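Local coordinates for glutathione S-transferase enzyme with thioredoxin-like domain (Xenorhabdus nematophila, PDB 4L8E), which binds glutathione and probably acts as a glutathione transferase, conjugating it to electrophilic substrates, at residues Phe135-Asn146 / Val193-Lys204. Residues are numbered along the deposited sequence; the frame is centred on the assembly and turned at random.
Sequences FGPMLGQNHHFN and VYPWAKCYEHQK. With GSH (glutathione), chain B; GSH (glutathione), chain D.
Where Gly136 faces Trp196, helices 135-145 and 193-197 run nearly parallel, 18° apart, with axes 10.2 Å from each other at closest approach. The Trp196 side chain is a knob in the hole formed by Gly136, Leu139, Gly140 and His143. Gly136 CA lies over the indole face, 3.9 Å from the centroid of the five-membered ring in a CH-pi contact. Asn38 accepts the indole N-H, and a glutathione touches the ring at CZ2. With chi1 at -162°, the Phe135 ring swings away from its own backbone N and brings CE2 within 3.6 Å of Trp196 CB. His143 lies between two rings: Trp196 CZ3 over one face, and the edge of His202 over the opposite one. Gln203 NE2 donates to His143 NE2 (3.2 Å, 160°) and to Trp196 O (3.0 Å), so one amide ties the imidazole to the backbone of Trp196. Its OE1 is held by Tyr168. Asn142 ND2 reaches Gln203 O at 3.2 Å and also bonds Ser164. His143 and Cys199 line one glutathione pocket; Gly136, Pro137, Gly140 and Trp196 line another. The contact lies in the all-helical part of the transferase fold, with helix 154-175 packing on Leu139 and helix 211-221 on Val193.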
loop_
_atom_site.group_PDB
_atom_site.type_symbol
_atom_site.label_atom_id
_atom_site.label_comp_id
_atom_site.label_asym_id
_atom_site.label_seq_id
_atom_site.Cartn_x
_atom_site.Cartn_y
_atom_site.Cartn_z
ATOM N N PHE A 135 -6.708 4.159 1.931
ATOM C CA PHE A 135 -7.538 4.380 3.113
ATOM C C PHE A 135 -6.679 4.852 4.315
ATOM O O PHE A 135 -6.930 5.893 4.941
ATOM C CB PHE A 135 -8.326 3.096 3.408
ATOM C CG PHE A 135 -9.536 3.292 4.312
ATOM C CD1 PHE A 135 -10.623 4.012 3.859
ATOM C CD2 PHE A 135 -9.584 2.738 5.596
ATOM C CE1 PHE A 135 -11.741 4.189 4.645
ATOM C CE2 PHE A 135 -10.712 2.906 6.387
ATOM C CZ PHE A 135 -11.797 3.638 5.905
ATOM N N GLY A 136 -5.656 4.083 4.636
ATOM C CA GLY A 136 -4.755 4.452 5.710
ATOM C C GLY A 136 -4.001 5.755 5.462
ATOM O O GLY A 136 -3.986 6.675 6.305
ATOM N N PRO A 137 -3.321 5.851 4.323
ATOM C CA PRO A 137 -2.514 7.047 4.150
ATOM C C PRO A 137 -3.350 8.314 4.155
ATOM O O PRO A 137 -2.951 9.298 4.749
ATOM C CB PRO A 137 -1.862 6.821 2.782
ATOM C CG PRO A 137 -1.721 5.348 2.726
ATOM C CD PRO A 137 -2.957 4.807 3.355
ATOM N N MET A 138 -4.506 8.301 3.510
ATOM C CA MET A 138 -5.285 9.542 3.425
ATOM C C MET A 138 -6.018 9.873 4.735
ATOM O O MET A 138 -6.064 11.039 5.144
ATOM C CB MET A 138 -6.261 9.483 2.259
ATOM C CG MET A 138 -5.560 9.362 0.913
ATOM S SD MET A 138 -4.576 10.851 0.588
ATOM C CE MET A 138 -2.912 10.261 0.919
ATOM N N LEU A 139 -6.596 8.871 5.399
ATOM C CA LEU A 139 -7.210 9.132 6.699
ATOM C C LEU A 139 -6.164 9.599 7.712
ATOM O O LEU A 139 -6.465 10.400 8.612
ATOM C CB LEU A 139 -7.975 7.914 7.206
ATOM C CG LEU A 139 -9.203 7.538 6.385
ATOM C CD1 LEU A 139 -9.860 6.268 6.952
ATOM C CD2 LEU A 139 -10.217 8.686 6.267
ATOM N N GLY A 140 -4.933 9.116 7.572
ATOM C CA GLY A 140 -3.843 9.559 8.426
ATOM C C GLY A 140 -3.518 11.031 8.207
ATOM O O GLY A 140 -3.082 11.718 9.124
ATOM N N GLN A 141 -3.698 11.525 6.983
ATOM C CA GLN A 141 -3.442 12.948 6.744
ATOM C C GLN A 141 -4.594 13.745 7.338
ATOM O O GLN A 141 -4.409 14.847 7.870
ATOM C CB GLN A 141 -3.319 13.263 5.255
ATOM C CG GLN A 141 -2.305 12.430 4.516
ATOM C CD GLN A 141 -1.003 12.270 5.277
ATOM O OE1 GLN A 141 -0.311 13.246 5.556
ATOM N NE2 GLN A 141 -0.663 11.018 5.628
ATOM N N ASN A 142 -5.793 13.184 7.230
ATOM C CA ASN A 142 -6.966 13.733 7.897
ATOM C C ASN A 142 -6.679 13.856 9.387
ATOM O O ASN A 142 -6.868 14.932 9.981
ATOM C CB ASN A 142 -8.195 12.872 7.565
ATOM C CG ASN A 142 -9.431 13.268 8.327
ATOM O OD1 ASN A 142 -9.388 13.578 9.522
ATOM N ND2 ASN A 142 -10.563 13.234 7.644
ATOM N N HIS A 143 -6.177 12.786 10.006
ATOM C CA HIS A 143 -5.838 12.848 11.434
ATOM C C HIS A 143 -4.833 13.970 11.686
ATOM O O HIS A 143 -4.960 14.744 12.654
ATOM C CB HIS A 143 -5.227 11.521 11.912
ATOM C CG HIS A 143 -6.220 10.404 12.039
ATOM N ND1 HIS A 143 -5.920 9.216 12.676
ATOM C CD2 HIS A 143 -7.509 10.302 11.631
ATOM C CE1 HIS A 143 -6.983 8.422 12.644
ATOM N NE2 HIS A 143 -7.957 9.054 12.019
ATOM N N HIS A 144 -3.812 14.051 10.838
ATOM C CA HIS A 144 -2.745 15.018 11.063
ATOM C C HIS A 144 -3.281 16.427 11.027
ATOM O O HIS A 144 -2.985 17.224 11.920
ATOM C CB HIS A 144 -1.599 14.892 10.040
ATOM C CG HIS A 144 -0.545 15.944 10.215
ATOM N ND1 HIS A 144 0.367 15.898 11.245
ATOM C CD2 HIS A 144 -0.305 17.106 9.549
ATOM C CE1 HIS A 144 1.153 16.961 11.183
ATOM N NE2 HIS A 144 0.757 17.716 10.175
ATOM N N PHE A 145 -4.080 16.760 10.006
ATOM C CA PHE A 145 -4.495 18.156 9.892
ATOM C C PHE A 145 -5.586 18.547 10.892
ATOM O O PHE A 145 -5.868 19.726 11.096
ATOM C CB PHE A 145 -4.830 18.507 8.444
ATOM C CG PHE A 145 -3.603 18.682 7.589
ATOM C CD1 PHE A 145 -2.843 19.845 7.670
ATOM C CD2 PHE A 145 -3.191 17.668 6.728
ATOM C CE1 PHE A 145 -1.690 19.995 6.896
ATOM C CE2 PHE A 145 -2.062 17.804 5.959
ATOM C CZ PHE A 145 -1.305 18.974 6.036
ATOM N N ASN A 146 -6.174 17.558 11.554
ATOM C CA ASN A 146 -7.087 17.851 12.654
ATOM C C ASN A 146 -6.350 18.314 13.916
ATOM O O ASN A 146 -6.987 18.675 14.898
ATOM C CB ASN A 146 -8.019 16.657 12.930
ATOM C CG ASN A 146 -9.209 16.619 11.968
ATOM O OD1 ASN A 146 -9.701 17.663 11.537
ATOM N ND2 ASN A 146 -9.674 15.419 11.633
ATOM N N VAL A 193 -8.699 -2.761 7.208
ATOM C CA VAL A 193 -9.577 -1.591 7.150
ATOM C C VAL A 193 -10.179 -1.245 8.513
ATOM O O VAL A 193 -10.296 -0.071 8.888
ATOM C CB VAL A 193 -10.687 -1.787 6.115
ATOM C CG1 VAL A 193 -11.696 -0.634 6.119
ATOM C CG2 VAL A 193 -10.062 -1.877 4.701
ATOM N N TYR A 194 -10.547 -2.254 9.276
ATOM C CA TYR A 194 -11.298 -1.995 10.492
ATOM C C TYR A 194 -10.685 -0.975 11.463
ATOM O O TYR A 194 -11.371 -0.099 11.947
ATOM C CB TYR A 194 -11.654 -3.304 11.223
ATOM C CG TYR A 194 -12.383 -3.088 12.515
ATOM C CD1 TYR A 194 -13.765 -2.897 12.544
ATOM C CD2 TYR A 194 -11.704 -3.044 13.713
ATOM C CE1 TYR A 194 -14.450 -2.691 13.720
ATOM C CE2 TYR A 194 -12.386 -2.831 14.910
ATOM C CZ TYR A 194 -13.749 -2.660 14.910
ATOM O OH TYR A 194 -14.394 -2.467 16.098
ATOM N N PRO A 195 -9.392 -1.098 11.784
ATOM C CA PRO A 195 -8.859 -0.177 12.794
ATOM C C PRO A 195 -8.881 1.277 12.353
ATOM O O PRO A 195 -8.918 2.157 13.233
ATOM C CB PRO A 195 -7.418 -0.676 12.980
ATOM C CG PRO A 195 -7.477 -2.122 12.570
ATOM C CD PRO A 195 -8.431 -2.147 11.426
ATOM N N TRP A 196 -8.893 1.509 11.049
ATOM C CA TRP A 196 -9.006 2.852 10.496
ATOM C C TRP A 196 -10.455 3.322 10.445
ATOM O O TRP A 196 -10.767 4.435 10.846
ATOM C CB TRP A 196 -8.362 2.905 9.107
ATOM C CG TRP A 196 -6.865 3.071 9.198
ATOM C CD1 TRP A 196 -5.902 2.088 9.102
ATOM C CD2 TRP A 196 -6.167 4.284 9.479
ATOM N NE1 TRP A 196 -4.653 2.640 9.285
ATOM C CE2 TRP A 196 -4.790 3.982 9.513
ATOM C CE3 TRP A 196 -6.573 5.605 9.707
ATOM C CZ2 TRP A 196 -3.829 4.947 9.770
ATOM C CZ3 TRP A 196 -5.629 6.540 9.966
ATOM C CH2 TRP A 196 -4.260 6.223 9.968
ATOM N N ALA A 197 -11.347 2.454 9.979
ATOM C CA ALA A 197 -12.772 2.804 9.928
ATOM C C ALA A 197 -13.375 3.027 11.320
ATOM O O ALA A 197 -14.299 3.827 11.462
ATOM C CB ALA A 197 -13.541 1.742 9.180
ATOM N N LYS A 198 -12.853 2.324 12.337
ATOM C CA LYS A 198 -13.280 2.451 13.726
ATOM C C LYS A 198 -13.065 3.865 14.235
ATOM O O LYS A 198 -13.717 4.316 15.196
ATOM C CB LYS A 198 -12.511 1.429 14.613
ATOM C CG LYS A 198 -12.343 1.795 16.080
ATOM C CD LYS A 198 -12.097 0.565 16.949
ATOM C CE LYS A 198 -12.057 0.914 18.442
ATOM N NZ LYS A 198 -11.103 2.036 18.727
ATOM N N CYS A 199 -12.163 4.579 13.574
ATOM C CA CYS A 199 -11.793 5.922 13.960
ATOM C C CYS A 199 -12.562 7.006 13.203
ATOM O O CYS A 199 -12.172 8.170 13.238
ATOM C CB CYS A 199 -10.293 6.133 13.775
ATOM S SG CYS A 199 -9.266 5.139 14.909
ATOM N N TYR A 200 -13.669 6.641 12.563
ATOM C CA TYR A 200 -14.479 7.617 11.815
ATOM C C TYR A 200 -14.803 8.912 12.564
ATOM O O TYR A 200 -14.795 9.994 11.963
ATOM C CB TYR A 200 -15.780 6.975 11.334
ATOM C CG TYR A 200 -16.752 6.677 12.448
ATOM C CD1 TYR A 200 -16.690 5.473 13.135
ATOM C CD2 TYR A 200 -17.751 7.578 12.785
ATOM C CE1 TYR A 200 -17.581 5.197 14.178
ATOM C CE2 TYR A 200 -18.649 7.300 13.800
ATOM C CZ TYR A 200 -18.558 6.106 14.482
ATOM O OH TYR A 200 -19.431 5.795 15.509
ATOM N N GLU A 201 -15.109 8.845 13.862
ATOM C CA GLU A 201 -15.471 10.053 14.582
ATOM C C GLU A 201 -14.301 11.065 14.611
ATOM O O GLU A 201 -14.501 12.285 14.520
ATOM C CB GLU A 201 -15.944 9.697 16.013
ATOM C CG GLU A 201 -16.551 10.872 16.746
ATOM C CD GLU A 201 -17.484 10.477 17.893
ATOM O OE1 GLU A 201 -17.807 9.278 18.046
ATOM O OE2 GLU A 201 -17.901 11.389 18.636
ATOM N N HIS A 202 -13.088 10.547 14.765
ATOM C CA HIS A 202 -11.886 11.371 14.791
ATOM C C HIS A 202 -11.642 12.010 13.431
ATOM O O HIS A 202 -11.022 13.065 13.337
ATOM C CB HIS A 202 -10.669 10.521 15.146
ATOM C CG HIS A 202 -9.465 11.328 15.507
ATOM N ND1 HIS A 202 -9.052 11.498 16.807
ATOM C CD2 HIS A 202 -8.606 12.038 14.737
ATOM C CE1 HIS A 202 -7.975 12.269 16.826
ATOM N NE2 HIS A 202 -7.686 12.608 15.584
ATOM N N GLN A 203 -12.116 11.331 12.390
ATOM C CA GLN A 203 -11.967 11.791 11.015
ATOM C C GLN A 203 -13.095 12.736 10.634
ATOM O O GLN A 203 -13.154 13.227 9.513
ATOM C CB GLN A 203 -11.960 10.597 10.070
ATOM C CG GLN A 203 -10.746 9.684 10.223
ATOM C CD GLN A 203 -11.050 8.228 9.981
ATOM O OE1 GLN A 203 -12.061 7.882 9.377
ATOM N NE2 GLN A 203 -10.177 7.352 10.455
ATOM N N LYS A 204 -13.986 13.002 11.589
ATOM C CA LYS A 204 -15.139 13.865 11.374
ATOM C C LYS A 204 -16.046 13.338 10.261
ATOM O O LYS A 204 -16.725 14.119 9.572
ATOM C CB LYS A 204 -14.705 15.296 11.071
ATOM C CG LYS A 204 -13.889 15.930 12.172
ATOM C CD LYS A 204 -13.417 17.309 11.755
ATOM C CE LYS A 204 -13.262 18.234 12.937
ATOM N NZ LYS A 204 -12.148 17.822 13.821
HETATM N N1 GSH B . 5.085 11.122 11.391
HETATM C CA1 GSH B . 3.705 10.812 11.359
HETATM C C1 GSH B . 2.948 11.998 10.830
HETATM O O11 GSH B . 3.428 13.168 10.955
HETATM O O12 GSH B . 1.816 11.827 10.274
HETATM C CB1 GSH B . 3.250 10.511 12.735
HETATM C CG1 GSH B . 1.773 10.179 12.818
HETATM C CD1 GSH B . 1.488 8.769 12.341
HETATM O OE1 GSH B . 2.346 7.916 12.363
HETATM N N2 GSH B . 0.157 8.482 11.842
HETATM C CA2 GSH B . -0.188 7.177 11.382
HETATM C C2 GSH B . -0.551 7.290 9.910
HETATM O O2 GSH B . -1.097 8.289 9.417
HETATM C CB2 GSH B . -1.352 6.622 12.119
HETATM S SG2 GSH B . -0.926 6.295 13.836
HETATM N N3 GSH B . -0.222 6.212 9.043
HETATM C CA3 GSH B . -0.562 6.330 7.646
HETATM C C3 GSH B . -0.792 4.984 7.084
HETATM O O31 GSH B . -1.205 4.060 7.831
HETATM O O32 GSH B . -0.559 4.795 5.856
HETATM C CG1 GSH D . -5.909 3.803 19.585
HETATM C CD1 GSH D . -6.302 4.258 18.184
HETATM O OE1 GSH D . -6.625 3.431 17.334
HETATM N N2 GSH D . -6.281 5.709 17.922
HETATM C CA2 GSH D . -6.610 6.302 16.660
HETATM C C2 GSH D . -5.374 7.005 16.132
HETATM O O2 GSH D . -5.470 7.731 15.132
HETATM C CB2 GSH D . -7.750 7.272 16.778
HETATM S SG2 GSH D . -9.290 6.378 16.843
HETATM N N3 GSH D . -4.066 6.833 16.775
HETATM C CA3 GSH D . -2.888 7.496 16.220
HETATM C C3 GSH D . -2.861 8.984 16.388
HETATM O O31 GSH D . -2.057 9.658 15.690
HETATM O O32 GSH D . -3.614 9.565 17.210
HETATM O O HOH W 1 -5.575 14.312 15.139
#